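DyP-type peroxidase (Thermobifida cellulosilytica, PDB 4GS1) probably uses a bound haem and hydrogen peroxide to oxidise dyes and other organic substrates. Local coordinates at residues 126-131 with 344-349; 135-140 with 353-358; 283-288 with 302-307. All blocks are in the same frame, centred on the assembly; numbering follows the deposited sequence.

Contact 1 of 3, residues 126-131 with 344-349; sequences PDALAD and QGNPAT
An Asx turn led by N346, in the short link between strand 334-344 and helix 351-360, meets A128 of a single 3-10 turn that lies between helix 113-118 and strand 149-155. The methyl group of A128 does most of the touching: its CB sits 3.7 Å from N346 OD1 and 3.9 Å from P347 CD. The proline ring also lies against the A128 backbone, with P347 CD 3.3 Å from A128 O, so the loops meet through van der Waals contacts, two of them carbon against oxygen. N346 OD1 is engaged within its own turn. With CG swung opposite the backbone N (chi1 177°), OD1 is placed where it accepts from A348 N at 3.0 Å. That N-H comes from well above the amide carbonyl plane, 64° out of it. A backbone hydrogen bond from T349 N to N346 O, at 2.9 Å, follows on the Asx turn. Y241 of strand 240-249 touches both A128 and P347. One segment lies in the N-terminal and the other in the C-terminal part of the chain, consistent with a loop-to-loop contact between the two ferredoxin-like halves of a DyP-type peroxidase, made at an Asx turn leading from strand to helix.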
loop_
_atom_site.group_PDB
_atom_site.type_symbol
_atom_site.label_atom_id
_atom_site.label_comp_id
_atom_site.label_asym_id
_atom_site.label_seq_id
_atom_site.Cartn_x
_atom_site.Cartn_y
_atom_site.Cartn_z
ATOM N N PRO B 126 20.207 -16.380 23.364
ATOM C CA PRO B 126 21.400 -15.533 23.463
ATOM C C PRO B 126 21.087 -14.225 24.176
ATOM O O PRO B 126 19.940 -13.770 24.125
ATOM C CB PRO B 126 21.761 -15.248 21.998
ATOM C CG PRO B 126 21.064 -16.331 21.199
ATOM C CD PRO B 126 19.802 -16.605 21.963
ATOM N N ASP B 127 22.077 -13.634 24.843
ATOM C CA ASP B 127 21.881 -12.335 25.484
ATOM C C ASP B 127 21.357 -11.288 24.493
ATOM O O ASP B 127 20.595 -10.396 24.867
ATOM C CB ASP B 127 23.190 -11.828 26.104
ATOM C CG ASP B 127 23.584 -12.591 27.350
ATOM O OD1 ASP B 127 22.762 -13.368 27.878
ATOM O OD2 ASP B 127 24.728 -12.398 27.810
ATOM N N ALA B 128 21.768 -11.400 23.234
ATOM C CA ALA B 128 21.356 -10.443 22.206
ATOM C C ALA B 128 19.859 -10.503 21.912
ATOM O O ALA B 128 19.303 -9.575 21.316
ATOM C CB ALA B 128 22.162 -10.653 20.923
ATOM N N LEU B 129 19.217 -11.599 22.311
ATOM C CA LEU B 129 17.766 -11.745 22.136
ATOM C C LEU B 129 16.983 -11.272 23.372
ATOM O O LEU B 129 15.781 -11.494 23.473
ATOM C CB LEU B 129 17.410 -13.196 21.767
ATOM C CG LEU B 129 16.012 -13.540 21.233
ATOM C CD1 LEU B 129 15.573 -12.555 20.157
ATOM C CD2 LEU B 129 15.979 -14.963 20.688
ATOM N N ALA B 130 17.648 -10.597 24.306
ATOM C CA ALA B 130 16.933 -10.053 25.469
ATOM C C ALA B 130 15.895 -9.035 25.013
ATOM O O ALA B 130 16.112 -8.331 24.027
ATOM C CB ALA B 130 17.903 -9.405 26.446
ATOM N N ASP B 131 14.769 -8.957 25.717
ATOM C CA ASP B 131 13.745 -7.974 25.371
ATOM C C ASP B 131 14.314 -6.557 25.325
ATOM O O ASP B 131 15.212 -6.202 26.099
ATOM C CB ASP B 131 12.577 -8.024 26.366
ATOM C CG ASP B 131 11.802 -9.331 26.312
ATOM O OD1 ASP B 131 11.041 -9.600 27.269
ATOM O OD2 ASP B 131 11.946 -10.093 25.331
ATOM N N GLN B 344 21.460 -5.614 12.933
ATOM C CA GLN B 344 22.723 -5.529 13.669
ATOM C C GLN B 344 23.094 -6.890 14.236
ATOM O O GLN B 344 22.231 -7.747 14.414
ATOM C CB GLN B 344 22.622 -4.513 14.813
ATOM C CG GLN B 344 21.561 -4.852 15.868
ATOM C CD GLN B 344 20.299 -4.028 15.689
ATOM O OE1 GLN B 344 20.286 -2.838 16.001
ATOM N NE2 GLN B 344 19.242 -4.643 15.161
ATOM N N GLY B 345 24.372 -7.079 14.545
ATOM C CA GLY B 345 24.817 -8.335 15.132
ATOM C C GLY B 345 24.391 -8.480 16.585
ATOM O O GLY B 345 24.346 -9.590 17.123
ATOM N N ASN B 346 24.092 -7.354 17.227
ATOM C CA ASN B 346 23.754 -7.335 18.646
ATOM C C ASN B 346 23.024 -6.036 18.975
ATOM O O ASN B 346 23.620 -4.956 18.891
ATOM C CB ASN B 346 25.049 -7.425 19.464
ATOM C CG ASN B 346 24.819 -7.338 20.961
ATOM O OD1 ASN B 346 23.682 -7.341 21.442
ATOM N ND2 ASN B 346 25.920 -7.285 21.718
ATOM N N PRO B 347 21.727 -6.120 19.332
ATOM C CA PRO B 347 21.001 -4.877 19.627
ATOM C C PRO B 347 21.649 -4.045 20.732
ATOM O O PRO B 347 21.520 -2.817 20.739
ATOM C CB PRO B 347 19.616 -5.377 20.065
ATOM C CG PRO B 347 19.455 -6.696 19.331
ATOM C CD PRO B 347 20.846 -7.300 19.405
ATOM N N ALA B 348 22.374 -4.692 21.638
ATOM C CA ALA B 348 23.038 -3.958 22.713
ATOM C C ALA B 348 24.141 -3.029 22.215
ATOM O O ALA B 348 24.532 -2.089 22.922
ATOM C CB ALA B 348 23.578 -4.922 23.762
ATOM N N THR B 349 24.656 -3.290 21.014
ATOM C CA THR B 349 25.647 -2.405 20.389
ATOM C C THR B 349 25.157 -1.855 19.046
ATOM O O THR B 349 25.944 -1.544 18.148
ATOM C CB THR B 349 27.026 -3.084 20.240
ATOM O OG1 THR B 349 26.924 -4.231 19.383
ATOM C CG2 THR B 349 27.528 -3.524 21.601
#

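Contact 2 of 3, residues 135-140 with 353-358; sequences FATDDL and PVQRSL. With HEM (protoporphyrin IX containing Fe), chain F.
Q355 puts its CG over one face of the F135 ring, 3.4 Å from the ring centroid and only 8° off its normal. This is a CH-pi contact, and the amide beyond it stands nearly perpendicular to the ring, the two planes 87° apart. Q355 leaves the helix with CG opposite its backbone N (chi1 174°), which sets the CH2 over the ring; the bend at chi2 then turns the amide so that OE1 comes 3.6 Å from HEM CBC. The glutamine thus touches both the F135 ring and a vinyl group of the haem. R356, next along the helix, meets the phenyl group differently: its CG lies at the ring edge, near the plane, 3.8 Å from F135 CE1. D138 OD1 also lies in the ring plane at the edge, and is held by a salt bridge to R245. The other carboxylate oxygen, D138 OD2, takes the F135 N-H at 3.0 Å in an essentially straight bond that arrives from above the carboxylate plane. Together with D138 N to F135 O, also 3.0 Å, it pins the type I turn from F135 to D138 that presents the ring. Around this pair, F351 and V359 of helix 351-360 also touch F135, and H371 of strand 369-379 touches Q355. Further round the same helix, V354 and L358 lean on the haem and on helix 303-307, so the helix turns one flank to the haem and another to the turn at 135-138.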
loop_
_atom_site.group_PDB
_atom_site.type_symbol
_atom_site.label_atom_id
_atom_site.label_comp_id
_atom_site.label_asym_id
_atom_site.label_seq_id
_atom_site.Cartn_x
_atom_site.Cartn_y
_atom_site.Cartn_z
ATOM N N PHE B 135 11.233 2.703 26.717
ATOM C CA PHE B 135 11.781 4.056 26.616
ATOM C C PHE B 135 10.704 5.068 26.987
ATOM O O PHE B 135 9.514 4.821 26.779
ATOM C CB PHE B 135 12.305 4.332 25.198
ATOM C CG PHE B 135 13.353 3.344 24.735
ATOM C CD1 PHE B 135 14.689 3.504 25.097
ATOM C CD2 PHE B 135 13.002 2.253 23.954
ATOM C CE1 PHE B 135 15.649 2.596 24.681
ATOM C CE2 PHE B 135 13.959 1.337 23.535
ATOM C CZ PHE B 135 15.285 1.511 23.901
ATOM N N ALA B 136 11.115 6.205 27.549
ATOM C CA ALA B 136 10.173 7.211 28.042
ATOM C C ALA B 136 9.207 7.754 26.978
ATOM O O ALA B 136 8.075 8.133 27.279
ATOM C CB ALA B 136 10.930 8.356 28.717
ATOM N N THR B 137 9.659 7.779 25.731
ATOM C CA THR B 137 8.852 8.289 24.630
ATOM C C THR B 137 7.912 7.238 24.030
ATOM O O THR B 137 7.117 7.568 23.145
ATOM C CB THR B 137 9.744 8.822 23.498
ATOM O OG1 THR B 137 10.684 7.808 23.129
ATOM C CG2 THR B 137 10.509 10.080 23.931
ATOM N N ASP B 138 8.006 5.987 24.483
ATOM C CA ASP B 138 7.185 4.911 23.898
ATOM C C ASP B 138 5.701 5.253 23.958
ATOM O O ASP B 138 5.226 5.786 24.963
ATOM C CB ASP B 138 7.363 3.592 24.658
ATOM C CG ASP B 138 8.668 2.877 24.343
ATOM O OD1 ASP B 138 9.398 3.287 23.417
ATOM O OD2 ASP B 138 8.950 1.871 25.034
ATOM N N ASP B 139 4.969 4.932 22.893
ATOM C CA ASP B 139 3.505 4.993 22.918
ATOM C C ASP B 139 2.978 3.721 22.267
ATOM O O ASP B 139 2.175 3.767 21.331
ATOM C CB ASP B 139 3.009 6.229 22.160
ATOM C CG ASP B 139 1.545 6.545 22.436
ATOM O OD1 ASP B 139 1.013 6.124 23.484
ATOM O OD2 ASP B 139 0.931 7.235 21.596
ATOM N N LEU B 140 3.433 2.579 22.780
ATOM C CA LEU B 140 3.218 1.292 22.125
ATOM C C LEU B 140 1.821 0.692 22.322
ATOM O O LEU B 140 1.248 0.744 23.422
ATOM C CB LEU B 140 4.271 0.289 22.602
ATOM C CG LEU B 140 5.722 0.688 22.311
ATOM C CD1 LEU B 140 6.687 -0.305 22.960
ATOM C CD2 LEU B 140 5.969 0.726 20.820
ATOM N N PRO B 353 21.544 1.331 22.376
ATOM C CA PRO B 353 22.194 2.549 22.879
ATOM C C PRO B 353 21.838 3.811 22.102
ATOM O O PRO B 353 21.762 4.890 22.698
ATOM C CB PRO B 353 23.697 2.251 22.731
ATOM C CG PRO B 353 23.788 1.075 21.807
ATOM C CD PRO B 353 22.528 0.295 22.002
ATOM N N VAL B 354 21.653 3.693 20.795
ATOM C CA VAL B 354 21.287 4.851 19.990
ATOM C C VAL B 354 19.911 5.368 20.389
ATOM O O VAL B 354 19.731 6.573 20.581
ATOM C CB VAL B 354 21.358 4.536 18.481
ATOM C CG1 VAL B 354 20.845 5.722 17.662
ATOM C CG2 VAL B 354 22.803 4.186 18.089
ATOM N N GLN B 355 18.947 4.462 20.542
ATOM C CA GLN B 355 17.603 4.876 20.957
ATOM C C GLN B 355 17.654 5.507 22.350
ATOM O O GLN B 355 16.978 6.505 22.607
ATOM C CB GLN B 355 16.621 3.696 20.918
ATOM C CG GLN B 355 15.212 3.999 21.485
ATOM C CD GLN B 355 14.363 4.904 20.599
ATOM O OE1 GLN B 355 14.824 5.403 19.568
ATOM N NE2 GLN B 355 13.112 5.133 21.009
ATOM N N ARG B 356 18.469 4.943 23.241
ATOM C CA ARG B 356 18.680 5.562 24.556
ATOM C C ARG B 356 19.152 7.006 24.433
ATOM O O ARG B 356 18.666 7.885 25.147
ATOM C CB ARG B 356 19.686 4.763 25.391
ATOM C CG ARG B 356 19.130 3.478 25.958
ATOM C CD ARG B 356 19.762 3.167 27.308
ATOM N NE ARG B 356 18.762 2.659 28.241
ATOM C CZ ARG B 356 18.545 1.370 28.474
ATOM N NH1 ARG B 356 19.272 0.450 27.850
ATOM N NH2 ARG B 356 17.608 0.999 29.337
ATOM N N SER B 357 20.103 7.252 23.533
ATOM C CA SER B 357 20.583 8.620 23.314
ATOM C C SER B 357 19.485 9.537 22.769
ATOM O O SER B 357 19.339 10.676 23.214
ATOM C CB SER B 357 21.802 8.648 22.384
ATOM O OG SER B 357 22.922 8.021 22.995
ATOM N N LEU B 358 18.706 9.054 21.806
ATOM C CA LEU B 358 17.675 9.909 21.219
ATOM C C LEU B 358 16.656 10.312 22.276
ATOM O O LEU B 358 16.210 11.460 22.328
ATOM C CB LEU B 358 16.978 9.213 20.049
ATOM C CG LEU B 358 17.872 8.741 18.905
ATOM C CD1 LEU B 358 17.019 8.058 17.826
ATOM C CD2 LEU B 358 18.699 9.888 18.315
HETATM C CHA HEM F . 20.148 9.146 10.392
HETATM C CHB HEM F . 15.424 10.028 9.801
HETATM C CHC HEM F . 14.365 7.160 13.577
HETATM C CHD HEM F . 19.054 5.930 13.924
HETATM C C1A HEM F . 18.960 9.643 9.933
HETATM C C2A HEM F . 18.832 10.596 8.858
HETATM C C3A HEM F . 17.523 10.838 8.699
HETATM C C4A HEM F . 16.795 10.044 9.657
HETATM C CMA HEM F . 16.871 11.791 7.667
HETATM C CAA HEM F . 20.022 11.202 8.066
HETATM C CBA HEM F . 20.333 10.407 6.786
HETATM C CGA HEM F . 20.940 9.060 7.074
HETATM O O1A HEM F . 22.159 9.004 7.419
HETATM O O2A HEM F . 20.219 8.039 6.940
HETATM C C1B HEM F . 14.734 9.348 10.779
HETATM C C2B HEM F . 13.307 9.426 10.997
HETATM C C3B HEM F . 13.004 8.647 12.048
HETATM C C4B HEM F . 14.233 8.036 12.519
HETATM C CMB HEM F . 12.372 10.316 10.143
HETATM C CAB HEM F . 11.623 8.358 12.690
HETATM C CBB HEM F . 10.461 8.495 12.020
HETATM C C1C HEM F . 15.548 6.580 14.001
HETATM C C2C HEM F . 15.704 5.650 15.111
HETATM C C3C HEM F . 17.004 5.298 15.193
HETATM C C4C HEM F . 17.701 6.021 14.156
HETATM C CMC HEM F . 14.533 5.140 15.979
HETATM C CAC HEM F . 17.745 4.350 16.175
HETATM C CBC HEM F . 17.299 3.998 17.384
HETATM C C1D HEM F . 19.754 6.662 13.002
HETATM C C2D HEM F . 21.172 6.527 12.768
HETATM C C3D HEM F . 21.512 7.533 11.686
HETATM C C4D HEM F . 20.264 8.170 11.344
HETATM C CMD HEM F . 22.168 5.578 13.475
HETATM C CAD HEM F . 22.901 7.785 11.080
HETATM C CBD HEM F . 23.710 8.699 12.003
HETATM C CGD HEM F . 25.081 8.884 11.390
HETATM O O1D HEM F . 25.286 9.894 10.662
HETATM O O2D HEM F . 25.964 8.010 11.599
HETATM N NA HEM F . 17.704 9.312 10.412
HETATM N NB HEM F . 15.275 8.493 11.727
HETATM N NC HEM F . 16.798 6.802 13.443
HETATM N ND HEM F . 19.247 7.637 12.138
HETATM FE FE HEM F . 17.282 8.136 12.000
#

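Contact 3 of 3, residues 283-288 with 302-307; sequences DPVVLT and AHVRLA. With HEM (protoporphyrin IX containing Fe), chain F.
R305 points both terminal nitrogens at one backbone oxygen, L287 O. R305 NH1 reaches L287 O at 2.9 Å with an N-H...O angle of 151°; R305 NH2 makes a longer, more bent bond to the same L287 O at 3.2 Å and 138°. The oxygen lies close to the guanidinium plane, while the two donors approach it from opposite faces of its carbonyl plane. The arginine chain runs extended as far as CD and then bends at chi3 (-67°), which carries its head back along the leucine, and L287 CD2 lies over the centre of one guanidinium face. NH1 also donates to I298 O and NE to P299 O, so this head ties three backbone carbonyls of the loop together. A methionine in its place would probably leave those carbonyls without their donors and the leucine backbone free to shift. This is the tight part. The rest is looser: V285 CG1 and V304 CG2 just touch at 4.0 Å, and the exposed V286 and T288 have their first side-chain bonds pointing away from the helix. The other flank of helix 303-307 faces the cofactor. H303 NE2 binds the haem iron at 2.2 Å, its ND1 hydrogen-bonded to D363, as the proximal histidine does in haem peroxidases; V304 CG1 packs 3.7 Å from HEM CAA, so one valine touches both V285 and the base of a haem propionate. The short helix therefore lies between the loop 283-288 and the haem, with I266 of helix 259-266 against H303 and V304, and V354 and L358 of helix 351-360 against A307, H303 and L306.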
loop_
_atom_site.group_PDB
_atom_site.type_symbol
_atom_site.label_atom_id
_atom_site.label_comp_id
_atom_site.label_asym_id
_atom_site.label_seq_id
_atom_site.Cartn_x
_atom_site.Cartn_y
_atom_site.Cartn_z
ATOM N N ASP B 283 29.315 13.882 2.161
ATOM C CA ASP B 283 30.327 14.591 2.969
ATOM C C ASP B 283 30.200 14.134 4.418
ATOM O O ASP B 283 29.104 13.812 4.866
ATOM C CB ASP B 283 30.136 16.114 2.906
ATOM C CG ASP B 283 30.573 16.715 1.578
ATOM O OD1 ASP B 283 31.278 16.031 0.808
ATOM O OD2 ASP B 283 30.216 17.887 1.311
ATOM N N PRO B 284 31.313 14.115 5.163
ATOM C CA PRO B 284 31.218 13.680 6.561
ATOM C C PRO B 284 30.394 14.648 7.394
ATOM O O PRO B 284 30.411 15.862 7.141
ATOM C CB PRO B 284 32.682 13.702 7.037
ATOM C CG PRO B 284 33.358 14.694 6.124
ATOM C CD PRO B 284 32.691 14.477 4.790
ATOM N N VAL B 285 29.667 14.122 8.376
ATOM C CA VAL B 285 28.947 14.973 9.313
ATOM C C VAL B 285 29.952 15.530 10.312
ATOM O O VAL B 285 30.429 14.810 11.198
ATOM C CB VAL B 285 27.834 14.197 10.031
ATOM C CG1 VAL B 285 27.066 15.111 10.982
ATOM C CG2 VAL B 285 26.881 13.604 8.997
ATOM N N VAL B 286 30.280 16.811 10.163
ATOM C CA VAL B 286 31.252 17.449 11.048
ATOM C C VAL B 286 30.562 18.098 12.246
ATOM O O VAL B 286 29.954 19.167 12.143
ATOM C CB VAL B 286 32.140 18.447 10.295
ATOM C CG1 VAL B 286 33.200 19.045 11.249
ATOM C CG2 VAL B 286 32.815 17.743 9.133
ATOM N N LEU B 287 30.662 17.436 13.389
ATOM C CA LEU B 287 29.883 17.817 14.565
ATOM C C LEU B 287 30.548 18.919 15.375
ATOM O O LEU B 287 29.978 19.417 16.344
ATOM C CB LEU B 287 29.624 16.582 15.424
ATOM C CG LEU B 287 28.706 15.562 14.746
ATOM C CD1 LEU B 287 28.554 14.320 15.598
ATOM C CD2 LEU B 287 27.339 16.197 14.471
ATOM N N THR B 288 31.754 19.312 14.973
ATOM C CA THR B 288 32.475 20.370 15.675
ATOM C C THR B 288 32.332 21.730 15.017
ATOM O O THR B 288 32.806 22.739 15.558
ATOM C CB THR B 288 33.973 20.059 15.746
ATOM O OG1 THR B 288 34.449 19.761 14.428
ATOM C CG2 THR B 288 34.221 18.867 16.652
ATOM N N ALA B 302 20.111 17.880 17.360
ATOM C CA ALA B 302 19.851 17.342 16.019
ATOM C C ALA B 302 19.929 15.827 16.004
ATOM O O ALA B 302 20.801 15.235 16.638
ATOM C CB ALA B 302 20.843 17.912 15.018
ATOM N N HIS B 303 19.013 15.207 15.262
ATOM C CA HIS B 303 18.945 13.753 15.148
ATOM C C HIS B 303 20.290 13.109 14.801
ATOM O O HIS B 303 20.721 12.170 15.482
ATOM C CB HIS B 303 17.879 13.364 14.118
ATOM C CG HIS B 303 17.640 11.892 14.016
ATOM N ND1 HIS B 303 17.007 11.170 15.008
ATOM C CD2 HIS B 303 17.929 11.014 13.027
ATOM C CE1 HIS B 303 16.918 9.905 14.633
ATOM N NE2 HIS B 303 17.470 9.785 13.444
ATOM N N VAL B 304 20.967 13.591 13.758
ATOM C CA VAL B 304 22.207 12.921 13.358
ATOM C C VAL B 304 23.345 13.148 14.339
ATOM O O VAL B 304 24.277 12.347 14.376
ATOM C CB VAL B 304 22.667 13.236 11.913
ATOM C CG1 VAL B 304 21.523 12.980 10.922
ATOM C CG2 VAL B 304 23.186 14.673 11.796
ATOM N N ARG B 305 23.278 14.214 15.135
ATOM C CA ARG B 305 24.276 14.411 16.188
ATOM C C ARG B 305 24.122 13.340 17.259
ATOM O O ARG B 305 25.111 12.734 17.701
ATOM C CB ARG B 305 24.169 15.814 16.812
ATOM C CG ARG B 305 25.122 16.016 17.992
ATOM C CD ARG B 305 25.013 17.412 18.595
ATOM N NE ARG B 305 25.485 18.454 17.683
ATOM C CZ ARG B 305 26.767 18.745 17.470
ATOM N NH1 ARG B 305 27.087 19.717 16.627
ATOM N NH2 ARG B 305 27.724 18.074 18.108
ATOM N N LEU B 306 22.885 13.091 17.678
ATOM C CA LEU B 306 22.674 12.159 18.775
ATOM C C LEU B 306 22.780 10.708 18.337
ATOM O O LEU B 306 23.115 9.843 19.146
ATOM C CB LEU B 306 21.329 12.427 19.457
ATOM C CG LEU B 306 21.154 13.813 20.071
ATOM C CD1 LEU B 306 19.765 13.906 20.682
ATOM C CD2 LEU B 306 22.220 14.078 21.123
ATOM N N ALA B 307 22.508 10.436 17.060
ATOM C CA ALA B 307 22.572 9.064 16.551
ATOM C C ALA B 307 23.954 8.619 16.058
ATOM O O ALA B 307 24.158 7.439 15.798
ATOM C CB ALA B 307 21.531 8.858 15.446
HETATM C CHA HEM F . 20.148 9.146 10.392
HETATM C CHB HEM F . 15.424 10.028 9.801
HETATM C CHC HEM F . 14.365 7.160 13.577
HETATM C CHD HEM F . 19.054 5.930 13.924
HETATM C C1A HEM F . 18.960 9.643 9.933
HETATM C C2A HEM F . 18.832 10.596 8.858
HETATM C C3A HEM F . 17.523 10.838 8.699
HETATM C C4A HEM F . 16.795 10.044 9.657
HETATM C CMA HEM F . 16.871 11.791 7.667
HETATM C CAA HEM F . 20.022 11.202 8.066
HETATM C CBA HEM F . 20.333 10.407 6.786
HETATM C CGA HEM F . 20.940 9.060 7.074
HETATM O O1A HEM F . 22.159 9.004 7.419
HETATM O O2A HEM F . 20.219 8.039 6.940
HETATM C C1B HEM F . 14.734 9.348 10.779
HETATM C C2B HEM F . 13.307 9.426 10.997
HETATM C C3B HEM F . 13.004 8.647 12.048
HETATM C C4B HEM F . 14.233 8.036 12.519
HETATM C CMB HEM F . 12.372 10.316 10.143
HETATM C CAB HEM F . 11.623 8.358 12.690
HETATM C CBB HEM F . 10.461 8.495 12.020
HETATM C C1C HEM F . 15.548 6.580 14.001
HETATM C C2C HEM F . 15.704 5.650 15.111
HETATM C C3C HEM F . 17.004 5.298 15.193
HETATM C C4C HEM F . 17.701 6.021 14.156
HETATM C CMC HEM F . 14.533 5.140 15.979
HETATM C CAC HEM F . 17.745 4.350 16.175
HETATM C CBC HEM F . 17.299 3.998 17.384
HETATM C C1D HEM F . 19.754 6.662 13.002
HETATM C C2D HEM F . 21.172 6.527 12.768
HETATM C C3D HEM F . 21.512 7.533 11.686
HETATM C C4D HEM F . 20.264 8.170 11.344
HETATM C CMD HEM F . 22.168 5.578 13.475
HETATM C CAD HEM F . 22.901 7.785 11.080
HETATM C CBD HEM F . 23.710 8.699 12.003
HETATM C CGD HEM F . 25.081 8.884 11.390
HETATM O O1D HEM F . 25.286 9.894 10.662
HETATM O O2D HEM F . 25.964 8.010 11.599
HETATM N NA HEM F . 17.704 9.312 10.412
HETATM N NB HEM F . 15.275 8.493 11.727
HETATM N NC HEM F . 16.798 6.802 13.443
HETATM N ND HEM F . 19.247 7.637 12.138
HETATM FE FE HEM F . 17.282 8.136 12.000
#

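All three contacts are partly buried, but contact 3 is the most peripheral, about 22 Å between its centre and that of the chain, against about 15 and 17 Å for contacts 1 and 2. Contacts 1 and 2 draw on the same two regions, the loop between helix 113-118 and strand 149-155 and the chain from strand 334-344 into helix 351-360, and so join the N- and C-terminal parts of the chain; they touch where A348 meets P353. Contact 3 stays within the C-terminal part. Contacts 1 and 2 cross by van der Waals packing without hydrogen bonds between the segments, whereas contact 3 relies on a charged group holding a carbonyl. Contacts 2 and 3 both reach the haem, and L358 packs on H303.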